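Local atomic coordinates of genome packaging NTPase B204 (Sulfolobus turreted icosahedral virus 2, PDB entry 4KFU), a protein that probably hydrolyses ATP to power the packaging of viral DNA into the capsid, as a P-loop NTPase of the FtsK-HerA superfamily. Residues A[7-12]-A[132-137]; A[40-45]-A[102-107]; A[79-84]-A[117-122]. All coordinates share one frame; numbering follows the deposited sequence.

Interaction 1. Residues A[7-12]-A[132-137]; sequences VVLVGR and GLILST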
loop_
_atom_site.group_PDB
_atom_site.type_symbol
_atom_site.label_atom_id
_atom_site.label_comp_id
_atom_site.label_asym_id
_atom_site.label_seq_id
_atom_site.Cartn_x
_atom_site.Cartn_y
_atom_site.Cartn_z
ATOM N N VAL A 7 1.227 -5.277 2.555
ATOM C CA VAL A 7 0.940 -4.413 3.695
ATOM C C VAL A 7 -0.143 -3.430 3.294
ATOM O O VAL A 7 -0.077 -2.807 2.224
ATOM C CB VAL A 7 2.185 -3.635 4.153
ATOM C CG1 VAL A 7 1.844 -2.708 5.307
ATOM C CG2 VAL A 7 3.283 -4.591 4.553
ATOM N N VAL A 8 -1.152 -3.298 4.148
ATOM C CA VAL A 8 -2.258 -2.400 3.862
ATOM C C VAL A 8 -2.361 -1.355 4.962
ATOM O O VAL A 8 -2.435 -1.693 6.155
ATOM C CB VAL A 8 -3.581 -3.171 3.724
ATOM C CG1 VAL A 8 -4.726 -2.214 3.396
ATOM C CG2 VAL A 8 -3.445 -4.248 2.624
ATOM N N LEU A 9 -2.332 -0.085 4.564
ATOM C CA LEU A 9 -2.476 1.000 5.526
ATOM C C LEU A 9 -3.835 1.672 5.364
ATOM O O LEU A 9 -4.219 2.072 4.258
ATOM C CB LEU A 9 -1.387 2.048 5.329
ATOM C CG LEU A 9 0.037 1.580 5.062
ATOM C CD1 LEU A 9 0.905 2.810 4.842
ATOM C CD2 LEU A 9 0.559 0.752 6.222
ATOM N N VAL A 10 -4.555 1.810 6.472
ATOM C CA VAL A 10 -5.870 2.441 6.455
ATOM C C VAL A 10 -5.891 3.597 7.437
ATOM O O VAL A 10 -5.571 3.425 8.619
ATOM C CB VAL A 10 -6.974 1.469 6.857
ATOM C CG1 VAL A 10 -8.341 2.157 6.727
ATOM C CG2 VAL A 10 -6.902 0.197 5.991
ATOM N N GLY A 11 -6.276 4.774 6.961
ATOM C CA GLY A 11 -6.319 5.922 7.847
ATOM C C GLY A 11 -6.966 7.132 7.214
ATOM O O GLY A 11 -6.766 7.386 6.022
ATOM N N ARG A 12 -7.735 7.878 8.011
ATOM C CA ARG A 12 -8.380 9.103 7.535
ATOM C C ARG A 12 -7.361 10.100 6.971
ATOM O O ARG A 12 -6.156 10.010 7.255
ATOM C CB ARG A 12 -9.183 9.755 8.672
ATOM N N GLY A 132 6.476 -7.218 -3.403
ATOM C CA GLY A 132 5.674 -6.885 -2.241
ATOM C C GLY A 132 4.739 -5.752 -2.618
ATOM O O GLY A 132 4.917 -5.106 -3.658
ATOM N N LEU A 133 3.738 -5.502 -1.778
ATOM C CA LEU A 133 2.794 -4.426 -2.022
ATOM C C LEU A 133 2.602 -3.634 -0.752
ATOM O O LEU A 133 2.472 -4.213 0.341
ATOM C CB LEU A 133 1.418 -4.974 -2.409
ATOM C CG LEU A 133 1.037 -5.604 -3.734
ATOM C CD1 LEU A 133 -0.453 -5.875 -3.668
ATOM C CD2 LEU A 133 1.347 -4.670 -4.900
ATOM N N ILE A 134 2.592 -2.315 -0.893
ATOM C CA ILE A 134 2.062 -1.457 0.164
ATOM C C ILE A 134 0.866 -0.726 -0.406
ATOM O O ILE A 134 0.985 -0.005 -1.404
ATOM C CB ILE A 134 3.089 -0.460 0.682
ATOM C CG1 ILE A 134 4.276 -1.217 1.276
ATOM C CG2 ILE A 134 2.452 0.407 1.775
ATOM C CD1 ILE A 134 5.419 -0.356 1.695
ATOM N N LEU A 135 -0.301 -0.960 0.190
ATOM C CA LEU A 135 -1.532 -0.352 -0.290
ATOM C C LEU A 135 -2.069 0.578 0.781
ATOM O O LEU A 135 -2.100 0.221 1.965
ATOM C CB LEU A 135 -2.589 -1.409 -0.605
ATOM C CG LEU A 135 -2.230 -2.466 -1.654
ATOM C CD1 LEU A 135 -3.395 -3.422 -1.837
ATOM C CD2 LEU A 135 -1.838 -1.814 -2.984
ATOM N N SER A 136 -2.511 1.758 0.367
ATOM C CA SER A 136 -2.958 2.769 1.313
ATOM C C SER A 136 -4.330 3.290 0.915
ATOM O O SER A 136 -4.576 3.560 -0.267
ATOM C CB SER A 136 -1.936 3.913 1.327
ATOM O OG SER A 136 -2.448 5.054 1.969
ATOM N N THR A 137 -5.221 3.451 1.892
ATOM C CA THR A 137 -6.543 4.013 1.617
ATOM C C THR A 137 -7.099 4.737 2.824
ATOM O O THR A 137 -6.558 4.609 3.926
ATOM C CB THR A 137 -7.545 2.935 1.174
ATOM O OG1 THR A 137 -8.630 3.563 0.475
ATOM C CG2 THR A 137 -8.073 2.148 2.386
#

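Interaction 2. Residues A[40-45]-A[102-107]; sequences DHNLLR and IDEAYY. With ZN (zinc ion), chain L.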
loop_
_atom_site.group_PDB
_atom_site.type_symbol
_atom_site.label_atom_id
_atom_site.label_comp_id
_atom_site.label_asym_id
_atom_site.label_seq_id
_atom_site.Cartn_x
_atom_site.Cartn_y
_atom_site.Cartn_z
ATOM N N ASP A 40 1.754 6.884 -7.949
ATOM C CA ASP A 40 1.381 8.156 -7.296
ATOM C C ASP A 40 0.200 8.817 -8.019
ATOM O O ASP A 40 0.237 9.017 -9.240
ATOM C CB ASP A 40 2.602 9.090 -7.326
ATOM C CG ASP A 40 2.473 10.305 -6.393
ATOM O OD1 ASP A 40 1.349 10.675 -5.980
ATOM O OD2 ASP A 40 3.521 10.912 -6.089
ATOM N N HIS A 41 -0.845 9.169 -7.276
ATOM C CA HIS A 41 -2.039 9.744 -7.889
ATOM C C HIS A 41 -2.260 11.217 -7.552
ATOM O O HIS A 41 -3.187 11.847 -8.067
ATOM C CB HIS A 41 -3.271 8.919 -7.497
ATOM C CG HIS A 41 -3.119 7.456 -7.796
ATOM N ND1 HIS A 41 -2.709 6.543 -6.847
ATOM C CD2 HIS A 41 -3.276 6.766 -8.946
ATOM C CE1 HIS A 41 -2.650 5.341 -7.398
ATOM N NE2 HIS A 41 -2.981 5.450 -8.676
ATOM N N ASN A 42 -1.394 11.762 -6.704
ATOM C CA ASN A 42 -1.582 13.111 -6.167
ATOM C C ASN A 42 -0.615 14.144 -6.734
ATOM O O ASN A 42 0.583 14.118 -6.423
ATOM C CB ASN A 42 -1.437 13.097 -4.646
ATOM C CG ASN A 42 -2.662 12.563 -3.949
ATOM O OD1 ASN A 42 -3.619 12.127 -4.592
ATOM N ND2 ASN A 42 -2.641 12.588 -2.616
ATOM N N LEU A 43 -1.145 15.061 -7.541
ATOM C CA LEU A 43 -0.348 16.166 -8.076
ATOM C C LEU A 43 -0.127 17.267 -7.042
ATOM O O LEU A 43 -1.002 17.558 -6.224
ATOM C CB LEU A 43 -1.009 16.767 -9.317
ATOM C CG LEU A 43 -0.752 16.052 -10.639
ATOM C CD1 LEU A 43 -1.347 16.846 -11.808
ATOM C CD2 LEU A 43 0.745 15.818 -10.831
ATOM N N LEU A 44 1.056 17.873 -7.079
ATOM C CA LEU A 44 1.371 19.007 -6.212
ATOM C C LEU A 44 1.522 20.281 -7.042
ATOM O O LEU A 44 1.209 20.282 -8.236
ATOM C CB LEU A 44 2.648 18.739 -5.422
ATOM C CG LEU A 44 2.539 17.676 -4.333
ATOM C CD1 LEU A 44 3.789 17.692 -3.463
ATOM C CD2 LEU A 44 1.283 17.901 -3.502
ATOM N N ARG A 45 1.986 21.360 -6.413
ATOM C CA ARG A 45 2.228 22.616 -7.129
ATOM C C ARG A 45 3.183 22.327 -8.274
ATOM O O ARG A 45 2.837 22.493 -9.448
ATOM C CB ARG A 45 2.807 23.675 -6.192
ATOM N N ILE A 102 1.453 1.757 -3.557
ATOM C CA ILE A 102 0.285 2.346 -4.193
ATOM C C ILE A 102 -0.473 3.205 -3.205
ATOM O O ILE A 102 -1.263 2.698 -2.402
ATOM C CB ILE A 102 -0.658 1.272 -4.753
ATOM C CG1 ILE A 102 0.144 0.241 -5.551
ATOM C CG2 ILE A 102 -1.745 1.902 -5.657
ATOM C CD1 ILE A 102 -0.708 -0.638 -6.405
ATOM N N ASP A 103 -0.220 4.510 -3.243
ATOM C CA ASP A 103 -0.999 5.423 -2.406
ATOM C C ASP A 103 -2.326 5.675 -3.106
ATOM O O ASP A 103 -2.424 5.516 -4.335
ATOM C CB ASP A 103 -0.242 6.719 -2.122
ATOM C CG ASP A 103 -0.376 7.164 -0.657
ATOM O OD1 ASP A 103 -1.428 6.861 -0.035
ATOM O OD2 ASP A 103 0.566 7.805 -0.124
ATOM N N GLU A 104 -3.359 6.008 -2.332
ATOM C CA GLU A 104 -4.717 6.125 -2.874
ATOM C C GLU A 104 -5.111 4.859 -3.649
ATOM O O GLU A 104 -5.572 4.935 -4.797
ATOM C CB GLU A 104 -4.834 7.370 -3.769
ATOM C CG GLU A 104 -4.336 8.685 -3.121
ATOM C CD GLU A 104 -2.847 8.992 -3.384
ATOM O OE1 GLU A 104 -2.271 8.485 -4.384
ATOM O OE2 GLU A 104 -2.244 9.757 -2.589
ATOM N N ALA A 105 -4.930 3.696 -3.024
ATOM C CA ALA A 105 -5.120 2.422 -3.716
ATOM C C ALA A 105 -6.549 2.124 -4.159
ATOM O O ALA A 105 -6.771 1.144 -4.862
ATOM C CB ALA A 105 -4.561 1.255 -2.895
ATOM N N TYR A 106 -7.521 2.943 -3.756
ATOM C CA TYR A 106 -8.905 2.714 -4.186
ATOM C C TYR A 106 -9.088 2.908 -5.690
ATOM O O TYR A 106 -10.113 2.521 -6.249
ATOM C CB TYR A 106 -9.888 3.599 -3.418
ATOM C CG TYR A 106 -9.576 5.069 -3.497
ATOM C CD1 TYR A 106 -9.987 5.834 -4.585
ATOM C CD2 TYR A 106 -8.865 5.697 -2.479
ATOM C CE1 TYR A 106 -9.691 7.194 -4.657
ATOM C CE2 TYR A 106 -8.565 7.047 -2.538
ATOM C CZ TYR A 106 -8.979 7.791 -3.625
ATOM O OH TYR A 106 -8.672 9.134 -3.664
ATOM N N TYR A 107 -8.120 3.526 -6.354
ATOM C CA TYR A 107 -8.236 3.659 -7.803
ATOM C C TYR A 107 -8.176 2.319 -8.510
ATOM O O TYR A 107 -8.819 2.139 -9.539
ATOM C CB TYR A 107 -7.154 4.580 -8.355
ATOM C CG TYR A 107 -7.411 6.011 -8.001
ATOM C CD1 TYR A 107 -8.547 6.668 -8.472
ATOM C CD2 TYR A 107 -6.542 6.703 -7.178
ATOM C CE1 TYR A 107 -8.799 7.993 -8.133
ATOM C CE2 TYR A 107 -6.781 8.021 -6.836
ATOM C CZ TYR A 107 -7.910 8.662 -7.314
ATOM O OH TYR A 107 -8.143 9.979 -6.962
HETATM ZN ZN ZN L . -2.395 4.140 -10.171
#

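Interaction 3. Residues A[79-84]-A[117-122]; sequences DFFEKL and PAIDEA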
loop_
_atom_site.group_PDB
_atom_site.type_symbol
_atom_site.label_atom_id
_atom_site.label_comp_id
_atom_site.label_asym_id
_atom_site.label_seq_id
_atom_site.Cartn_x
_atom_site.Cartn_y
_atom_site.Cartn_z
ATOM N N ASP A 79 -6.553 -0.340 -17.039
ATOM C CA ASP A 79 -5.557 -0.544 -18.091
ATOM C C ASP A 79 -4.177 -0.128 -17.616
ATOM O O ASP A 79 -3.175 -0.787 -17.921
ATOM C CB ASP A 79 -5.930 0.226 -19.349
ATOM N N PHE A 80 -4.128 0.968 -16.863
ATOM C CA PHE A 80 -2.857 1.471 -16.375
ATOM C C PHE A 80 -2.250 0.510 -15.370
ATOM O O PHE A 80 -1.067 0.203 -15.464
ATOM C CB PHE A 80 -2.989 2.857 -15.745
ATOM C CG PHE A 80 -1.671 3.440 -15.309
ATOM C CD1 PHE A 80 -0.897 4.168 -16.203
ATOM C CD2 PHE A 80 -1.189 3.236 -14.019
ATOM C CE1 PHE A 80 0.323 4.698 -15.820
ATOM C CE2 PHE A 80 0.033 3.760 -13.629
ATOM C CZ PHE A 80 0.789 4.494 -14.530
ATOM N N PHE A 81 -3.042 0.048 -14.399
ATOM C CA PHE A 81 -2.480 -0.864 -13.399
ATOM C C PHE A 81 -1.933 -2.133 -14.061
ATOM O O PHE A 81 -0.879 -2.648 -13.672
ATOM C CB PHE A 81 -3.461 -1.233 -12.281
ATOM C CG PHE A 81 -2.854 -2.160 -11.271
ATOM C CD1 PHE A 81 -1.956 -1.678 -10.324
ATOM C CD2 PHE A 81 -3.106 -3.521 -11.314
ATOM C CE1 PHE A 81 -1.348 -2.542 -9.410
ATOM C CE2 PHE A 81 -2.498 -4.382 -10.413
ATOM C CZ PHE A 81 -1.625 -3.895 -9.461
ATOM N N GLU A 82 -2.640 -2.629 -15.074
ATOM C CA GLU A 82 -2.190 -3.848 -15.739
ATOM C C GLU A 82 -0.810 -3.639 -16.365
ATOM O O GLU A 82 0.082 -4.482 -16.215
ATOM C CB GLU A 82 -3.221 -4.343 -16.758
ATOM C CG GLU A 82 -4.481 -4.897 -16.101
ATOM C CD GLU A 82 -4.954 -6.200 -16.728
ATOM O OE1 GLU A 82 -5.858 -6.142 -17.592
ATOM O OE2 GLU A 82 -4.430 -7.281 -16.352
ATOM N N LYS A 83 -0.632 -2.497 -17.025
ATOM C CA LYS A 83 0.639 -2.151 -17.659
ATOM C C LYS A 83 1.723 -1.985 -16.605
ATOM O O LYS A 83 2.840 -2.471 -16.757
ATOM C CB LYS A 83 0.478 -0.835 -18.435
ATOM C CG LYS A 83 1.536 -0.572 -19.478
ATOM C CD LYS A 83 1.648 0.927 -19.786
ATOM C CE LYS A 83 0.287 1.603 -19.879
ATOM N NZ LYS A 83 0.428 3.062 -20.195
ATOM N N LEU A 84 1.385 -1.297 -15.519
ATOM C CA LEU A 84 2.335 -1.073 -14.423
ATOM C C LEU A 84 2.784 -2.374 -13.775
ATOM O O LEU A 84 3.938 -2.504 -13.360
ATOM C CB LEU A 84 1.700 -0.163 -13.359
ATOM C CG LEU A 84 2.463 0.014 -12.045
ATOM C CD1 LEU A 84 3.820 0.652 -12.284
ATOM C CD2 LEU A 84 1.671 0.854 -11.049
ATOM N N PRO A 117 -6.741 -9.614 -14.399
ATOM C CA PRO A 117 -5.662 -10.579 -14.156
ATOM C C PRO A 117 -4.548 -10.018 -13.274
ATOM O O PRO A 117 -4.030 -10.743 -12.407
ATOM C CB PRO A 117 -5.134 -10.861 -15.568
ATOM C CG PRO A 117 -6.328 -10.703 -16.435
ATOM C CD PRO A 117 -7.154 -9.602 -15.821
ATOM N N ALA A 118 -4.194 -8.749 -13.484
ATOM C CA ALA A 118 -3.145 -8.099 -12.692
ATOM C C ALA A 118 -3.494 -8.031 -11.202
ATOM O O ALA A 118 -2.648 -8.310 -10.345
ATOM C CB ALA A 118 -2.855 -6.704 -13.228
ATOM N N ILE A 119 -4.729 -7.640 -10.899
ATOM C CA ILE A 119 -5.178 -7.560 -9.509
ATOM C C ILE A 119 -5.149 -8.940 -8.861
ATOM O O ILE A 119 -4.647 -9.102 -7.750
ATOM C CB ILE A 119 -6.609 -6.983 -9.390
ATOM C CG1 ILE A 119 -6.672 -5.566 -9.975
ATOM C CG2 ILE A 119 -7.076 -6.980 -7.934
ATOM C CD1 ILE A 119 -5.747 -4.587 -9.301
ATOM N N ASP A 120 -5.682 -9.936 -9.560
ATOM C CA ASP A 120 -5.672 -11.285 -9.022
ATOM C C ASP A 120 -4.255 -11.767 -8.757
ATOM O O ASP A 120 -3.966 -12.354 -7.706
ATOM C CB ASP A 120 -6.385 -12.261 -9.949
ATOM C CG ASP A 120 -6.627 -13.596 -9.283
ATOM O OD1 ASP A 120 -7.530 -13.653 -8.420
ATOM O OD2 ASP A 120 -5.902 -14.567 -9.583
ATOM N N GLU A 121 -3.357 -11.515 -9.702
ATOM C CA GLU A 121 -1.967 -11.908 -9.502
ATOM C C GLU A 121 -1.315 -11.170 -8.331
ATOM O O GLU A 121 -0.560 -11.759 -7.551
ATOM C CB GLU A 121 -1.159 -11.661 -10.787
ATOM C CG GLU A 121 0.019 -12.596 -10.931
ATOM C CD GLU A 121 0.965 -12.207 -12.058
ATOM O OE1 GLU A 121 0.506 -11.619 -13.059
ATOM O OE2 GLU A 121 2.174 -12.497 -11.932
ATOM N N ALA A 122 -1.600 -9.872 -8.227
ATOM C CA ALA A 122 -1.012 -9.049 -7.188
ATOM C C ALA A 122 -1.374 -9.594 -5.807
ATOM O O ALA A 122 -0.547 -9.597 -4.890
ATOM C CB ALA A 122 -1.493 -7.624 -7.330
#

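Interaction 1. Residues A[7-12]-A[132-137]
Leu133 opens the ladder: its carbonyl O takes the amide of Val7, with N and O 2.8 Å apart. Its side chain hangs off the pairing and packs on Leu100 of strand 98-102. Ile134 stands level with Val7. With CG1 set beside its own backbone N (chi1 -61°), that branch lies 4.3 Å from Val7 CB, while the other branch, CG2, turns along the strand and meets Leu9 CD1 at 4.2 Å, the two side chains crossing at a slant. Leu135 grips the neighbouring strand twice. Its N reaches Val7 O at 2.8 Å, and its O receives Leu9 N over a short 2.6 Å. Its side chain emerges on the other face, beside Val8, where CB and Val8 CG2 are 4.4 Å apart; Val147 of helix 145-150 covers both. Ser136 returns to the Leu9 side of the sheet and rests its CB against that of Leu9, but OG is spent on Asp103. Thr137 closes the run: its N binds Leu9 O at 2.9 Å, and its O accepts Gly11 N at 3.1 Å, so the ladder carries on one step past the end of strand 6-10. Thr137 OG1 is held by Asp142, leaving CG2 on the flank of Val10. Val7, Leu9, Ile134 and Ser136 thus form one face, with Phe25 and Ile21 of helix 17-31 over Val7 and Leu9. The two strands run parallel, at 15°. Strand 6-10 leads through Gly11 into the Walker A (P-loop) turn, which includes Arg12, and on to helix 17-31; its pairing with strand 131-137, which lies between it and strand 98-102, belongs to the central parallel sheet of the P-loop NTPase fold.

Interaction 2. Residues A[40-45]-A[102-107]
His41 turns its ring beside its own backbone N (chi1 -54°), and Glu104 bends sharply at its second torsion (chi2 91°), which brings the carboxylate up to the ring at almost a right angle to it. Glu104 OE1 then collects two N-H groups of one residue. It sits 3.2 Å from the ring nitrogen His41 ND1; OE1 lies in the plane of the imidazole and takes the N-H on its anti lone pair. The backbone His41 N comes to OE1 at 3.3 Å from the syn side, well out of the carboxylate plane. Gripped at main chain and ring together, the histidine has little freedom to swivel. A second acceptor crowds the same ring edge: Asp103 O is 2.7 Å from His41 ND1, but its angle makes this bond weak. One face of the imidazole is covered by Tyr107, whose CD2 sits 3.6 Å from His41 CG, displaced toward the rim; the two planes are inclined at 43°. Ile102 CG2 touches the edge at CE1. Asn42 lays its amide beside Glu104 OE2. Before it, Asp40 OD1 accepts the amide of Asn42 in an Asx turn, while OD2 is held by Tyr50 N and Ser48 OG. The carboxylate of Asp103 is taken up by Tyr50, Ser18 and Ser136. With ND1 committed to Glu104, His41 NE2 is left to bind zinc at 2.1 Å. Asp39, Asp73 and His108 complete the metal's protein ligands, so Glu104 is a second-shell residue that orients a first-shell histidine. Following strand 98-102 and close to magnesium and the P-loop Ser18, Asp103 and Glu104 have the position and sequence expected of a Walker B motif, whose glutamate here also backs a zinc-bound histidine.

Interaction 3. Residues A[79-84]-A[117-122]
The Phe81 ring presents the CD2-CE2 side to helix 117-122, and Ile119 and Ala118 meet it obliquely. Ile119 CD1 comes to 3.4 Å from Phe81 CE2, a tight fit, and Ala118 CB lies 3.7 Å from the same carbon. Ala122 CB is at the edge, near the ring plane, 4.3 Å from Phe81 CZ. Beyond the two segments, His108 and Phe109 also meet the ring, His108 at a shallow inclination and Phe109 as an edge-to-face pair. Phe81 projects its ring opposite to its backbone N (chi1 180°), which carries it across the gap between the helices; Ile119 brings CD1 obliquely against the CD2-CE2 bond, and the two side chains cross.

The other flat group is the carboxylate of Glu82, one residue on. A bend in its chain at chi2 (-136°) brings OE2 to 3.2 Å from Ala118 N, the donor standing above the carboxylate plane and not within it. That amide lies in the first turn of helix 117-124, where the helix dipole would favour a negative charge. Two aliphatic carbons flank the same oxygen: Ala118 CB is 3.5 Å and Pro117 CD 3.6 Å from Glu82 OE2. Because Ala118 has just a methyl group, the backbones can close in here, with Glu82 CA and Ala118 CA 5.3 Å apart.

The axes of the two helical segments approach to 9.2 Å and make 52°. Phe81 also touches Leu100 and Ile102 of strand 98-102, while Leu84 on the same helix reaches strand 35-40 and helix 60-65; a salt bridge from Glu121 to Lys89 ties helix 117-124 to helix 78-95 further along.

In the fold
Strand 131-137 joins interactions 1 and 2: Ile134 O lies 2.8 Å from Ile102 N and Ser136 O 2.8 Å from Ala105 N, both probable hydrogen bonds, which ties strand 98-102 and the start of the loop after it to strand 131-137. Asp103 extends that link to the nucleotide, its side chain about 4 Å from the magnesium ion and hydrogen-bonded to Ser136, itself about 6 Å from magnesium and from the bound ATP analogue. Interaction 3 lies farther out, its centre about 17 Å from the centres of both others. It meets interaction 2 where Ile102 CD1 packs 3.6 Å from Phe81 CE1, with that phenyl side chain about 6 Å from zinc.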